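Local coordinates for protein carboxypeptidase D (Drosophila melanogaster, PDB 3MN8) that releases C-terminal arginine or lysine from peptides and proteins as a zinc metallocarboxypeptidase, processing growth factors, peptide hormones and neuropeptides, at residues A[116-121]-A[129-134]. Numbering follows the deposited sequence.
Sequences QYLLGN and GQLVNS. With NAG (2-acetamido-2-deoxy-beta-D-glucopyranose), chain E.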
ATOM      1  N   GLN A 116      -7.032 -15.439   0.419  1.00 38.48           N
ATOM      2  CA  GLN A 116      -7.142 -16.879   0.530  1.00 31.76           C
ATOM      3  C   GLN A 116      -5.768 -17.529   0.679  1.00 36.26           C
ATOM      4  O   GLN A 116      -5.556 -18.342   1.581  1.00 42.64           O
ATOM      5  CB  GLN A 116      -7.844 -17.425  -0.701  1.00 23.24           C
ATOM      6  CG  GLN A 116      -9.283 -16.941  -0.871  1.00 28.06           C
ATOM      7  CD  GLN A 116      -9.856 -17.307  -2.246  1.00 37.80           C
ATOM      8  OE1 GLN A 116     -10.365 -18.416  -2.457  1.00 34.32           O
ATOM      9  NE2 GLN A 116      -9.749 -16.380  -3.190  1.00 34.91           N
ATOM     10  N   TYR A 117      -4.843 -17.153  -0.204  1.00 27.35           N
ATOM     11  CA  TYR A 117      -3.490 -17.703  -0.216  1.00 25.52           C
ATOM     12  C   TYR A 117      -2.801 -17.612   1.145  1.00 33.88           C
ATOM     13  O   TYR A 117      -2.351 -18.609   1.710  1.00 41.79           O
ATOM     14  CB  TYR A 117      -2.640 -16.995  -1.268  1.00 28.68           C
ATOM     15  CG  TYR A 117      -1.246 -17.560  -1.390  1.00 25.31           C
ATOM     16  CD1 TYR A 117      -0.999 -18.685  -2.160  1.00 33.72           C
ATOM     17  CD2 TYR A 117      -0.177 -16.973  -0.728  1.00 32.09           C
ATOM     18  CE1 TYR A 117       0.271 -19.218  -2.273  1.00 39.02           C
ATOM     19  CE2 TYR A 117       1.109 -17.492  -0.831  1.00 37.83           C
ATOM     20  CZ  TYR A 117       1.325 -18.617  -1.607  1.00 41.57           C
ATOM     21  OH  TYR A 117       2.586 -19.146  -1.714  1.00 35.04           O
ATOM     22  N   LEU A 118      -2.714 -16.405   1.673  1.00 29.39           N
ATOM     23  CA  LEU A 118      -2.107 -16.194   2.972  1.00 35.02           C
ATOM     24  C   LEU A 118      -2.767 -17.033   4.048  1.00 43.59           C
ATOM     25  O   LEU A 118      -2.103 -17.779   4.758  1.00 53.64           O
ATOM     26  CB  LEU A 118      -2.169 -14.716   3.359  1.00 37.45           C
ATOM     27  CG  LEU A 118      -1.141 -13.868   2.622  1.00 41.95           C
ATOM     28  CD1 LEU A 118      -1.287 -12.398   2.978  1.00 48.32           C
ATOM     29  CD2 LEU A 118       0.265 -14.384   2.925  1.00 44.67           C
ATOM     30  N   LEU A 119      -4.077 -16.903   4.181  1.00 42.26           N
ATOM     31  CA  LEU A 119      -4.773 -17.610   5.242  1.00 47.95           C
ATOM     32  C   LEU A 119      -4.607 -19.112   5.142  1.00 47.04           C
ATOM     33  O   LEU A 119      -4.169 -19.748   6.097  1.00 49.75           O
ATOM     34  CB  LEU A 119      -6.250 -17.235   5.265  1.00 49.30           C
ATOM     35  CG  LEU A 119      -6.501 -15.900   5.959  1.00 43.62           C
ATOM     36  CD1 LEU A 119      -7.970 -15.487   5.823  1.00 44.84           C
ATOM     37  CD2 LEU A 119      -6.060 -15.992   7.423  1.00 29.91           C
ATOM     38  N   GLY A 120      -4.944 -19.669   3.982  1.00 43.80           N
ATOM     39  CA  GLY A 120      -4.939 -21.113   3.796  1.00 39.95           C
ATOM     40  C   GLY A 120      -3.555 -21.747   3.745  1.00 42.96           C
ATOM     41  O   GLY A 120      -3.430 -22.974   3.728  1.00 43.59           O
ATOM     42  N   ASN A 121      -2.513 -20.920   3.731  1.00 41.16           N
ATOM     43  CA  ASN A 121      -1.157 -21.440   3.679  1.00 44.33           C
ATOM     44  C   ASN A 121      -0.242 -21.049   4.835  1.00 44.65           C
ATOM     45  O   ASN A 121       0.764 -21.720   5.075  1.00 45.90           O
ATOM     46  CB  ASN A 121      -0.511 -21.072   2.354  1.00 47.21           C
ATOM     47  CG  ASN A 121      -1.045 -21.900   1.216  1.00 52.22           C
ATOM     48  OD1 ASN A 121      -0.571 -23.011   0.961  1.00 50.98           O
ATOM     49  ND2 ASN A 121      -2.044 -21.370   0.522  1.00 57.38           N
ATOM     50  N   GLY A 129       3.849 -17.995   7.236  1.00 50.64           N
ATOM     51  CA  GLY A 129       3.556 -18.008   8.655  1.00 48.85           C
ATOM     52  C   GLY A 129       4.306 -16.884   9.332  1.00 49.10           C
ATOM     53  O   GLY A 129       3.784 -16.232  10.240  1.00 54.75           O
ATOM     54  N   GLN A 130       5.530 -16.643   8.865  1.00 32.98           N
ATOM     55  CA  GLN A 130       6.401 -15.661   9.494  1.00 43.69           C
ATOM     56  C   GLN A 130       6.026 -14.272   9.027  1.00 38.02           C
ATOM     57  O   GLN A 130       6.064 -13.310   9.798  1.00 37.19           O
ATOM     58  CB  GLN A 130       7.865 -15.959   9.182  1.00 47.85           C
ATOM     59  CG  GLN A 130       8.830 -15.478  10.268  1.00 56.56           C
ATOM     60  CD  GLN A 130       9.108 -13.993  10.181  1.00 54.11           C
ATOM     61  OE1 GLN A 130       8.860 -13.377   9.149  1.00 64.97           O
ATOM     62  NE2 GLN A 130       9.630 -13.409  11.259  1.00 52.42           N
ATOM     63  N   LEU A 131       5.662 -14.172   7.757  1.00 32.45           N
ATOM     64  CA  LEU A 131       5.161 -12.917   7.216  1.00 38.21           C
ATOM     65  C   LEU A 131       3.950 -12.439   8.022  1.00 30.51           C
ATOM     66  O   LEU A 131       3.883 -11.295   8.463  1.00 28.81           O
ATOM     67  CB  LEU A 131       4.756 -13.105   5.753  1.00 33.88           C
ATOM     68  CG  LEU A 131       4.186 -11.857   5.084  1.00 37.82           C
ATOM     69  CD1 LEU A 131       5.275 -10.802   4.980  1.00 29.34           C
ATOM     70  CD2 LEU A 131       3.599 -12.197   3.720  1.00 32.46           C
ATOM     71  N   VAL A 132       3.002 -13.343   8.221  1.00 31.06           N
ATOM     72  CA  VAL A 132       1.749 -13.020   8.895  1.00 38.44           C
ATOM     73  C   VAL A 132       1.943 -12.676  10.369  1.00 49.12           C
ATOM     74  O   VAL A 132       1.303 -11.752  10.888  1.00 56.82           O
ATOM     75  CB  VAL A 132       0.736 -14.182   8.782  1.00 37.35           C
ATOM     76  CG1 VAL A 132      -0.483 -13.898   9.637  1.00 46.60           C
ATOM     77  CG2 VAL A 132       0.328 -14.382   7.335  1.00 30.19           C
ATOM     78  N   ASN A 133       2.811 -13.438  11.034  1.00 43.73           N
ATOM     79  CA  ASN A 133       3.126 -13.212  12.434  1.00 35.08           C
ATOM     80  C   ASN A 133       3.686 -11.809  12.687  1.00 37.99           C
ATOM     81  O   ASN A 133       3.428 -11.199  13.729  1.00 43.87           O
ATOM     82  CB  ASN A 133       4.132 -14.259  12.914  1.00 48.38           C
ATOM     83  CG  ASN A 133       3.474 -15.554  13.334  1.00 49.07           C
ATOM     84  OD1 ASN A 133       2.278 -15.758  13.118  1.00 41.88           O
ATOM     85  ND2 ASN A 133       4.254 -16.437  13.946  1.00 57.67           N
ATOM     86  N   SER A 134       4.437 -11.297  11.717  1.00 31.36           N
ATOM     87  CA  SER A 134       5.257 -10.110  11.930  1.00 36.34           C
ATOM     88  C   SER A 134       4.679  -8.865  11.291  1.00 38.92           C
ATOM     89  O   SER A 134       5.205  -7.768  11.484  1.00 39.10           O
ATOM     90  CB  SER A 134       6.663 -10.345  11.376  1.00 38.35           C
ATOM     91  OG  SER A 134       6.603 -10.790  10.030  1.00 35.99           O
TER
HETATM   92  C1  NAG E 501       3.548 -17.686  14.007  1.00 55.32           C
HETATM   93  C2  NAG E 501       4.848 -18.418  14.338  1.00 67.95           C
HETATM   94  C3  NAG E 501       4.619 -19.804  14.930  1.00 79.93           C
HETATM   95  C4  NAG E 501       3.502 -19.772  15.971  1.00 73.40           C
HETATM   96  C5  NAG E 501       2.291 -19.028  15.426  1.00 59.12           C
HETATM   97  C6  NAG E 501       1.210 -18.917  16.484  1.00 76.10           C
HETATM   98  C7  NAG E 501       5.551 -19.184  12.055  1.00 67.71           C
HETATM   99  C8  NAG E 501       4.161 -19.592  11.641  1.00 71.95           C
HETATM  100  N2  NAG E 501       5.730 -18.476  13.178  1.00 73.78           N
HETATM  101  O3  NAG E 501       5.827 -20.253  15.512  1.00 89.80           O
HETATM  102  O4  NAG E 501       3.123 -21.083  16.336  1.00 76.08           O
HETATM  103  O5  NAG E 501       2.661 -17.717  15.090  1.00 39.80           O
HETATM  104  O6  NAG E 501       1.628 -17.940  17.413  1.00 77.28           O
HETATM  105  O7  NAG E 501       6.507 -19.497  11.345  1.00 46.04           O
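Leu118 reaches Leu131 and Val132 through a single methyl, CD2. Leu118 CD2 lies 4.1 Å from Leu131 CD2, and the two leucine side chains cross at about a right angle. The same Leu118 CD2 is 4.4 Å from Val132 CG2. All three residues are buried, and no hydrogen bond links 116-121 to 129-134. Leu131 has CG anti to its backbone nitrogen (chi1 179°), which sends its CD2 methyl toward Leu118. The nearest CA atoms across the pair, those of Leu118 and Val132, are 7.7 Å apart. Leu128, one turn before Val132, also touches Leu118, and it packs on Tyr117 and Asn121. Helices 106-121 and 126-134 follow one another in the first peptidase M14 domain of the protein, joined by a short connection. Helix 126-134 leads to strand 136-140 of the central mixed sheet. The contact lies away from the zinc site. Asn121 ND2 donates to Tyr117 O at 3.0 Å, on a carbonyl lone pair, tying Asn121 back to its own helix four residues earlier. Asn121 OD1 takes the backbone NH of Asp31. Ser134 OG bonds to Gln130 O at 2.6 Å. Asn133 carries the N-linked glycan, with ND2 bonded to NAG C1. The sugar's acetyl methyl, NAG C8, rests 3.4 Å from Gly129 CA, and Arg82 also hydrogen-bonds the sugar.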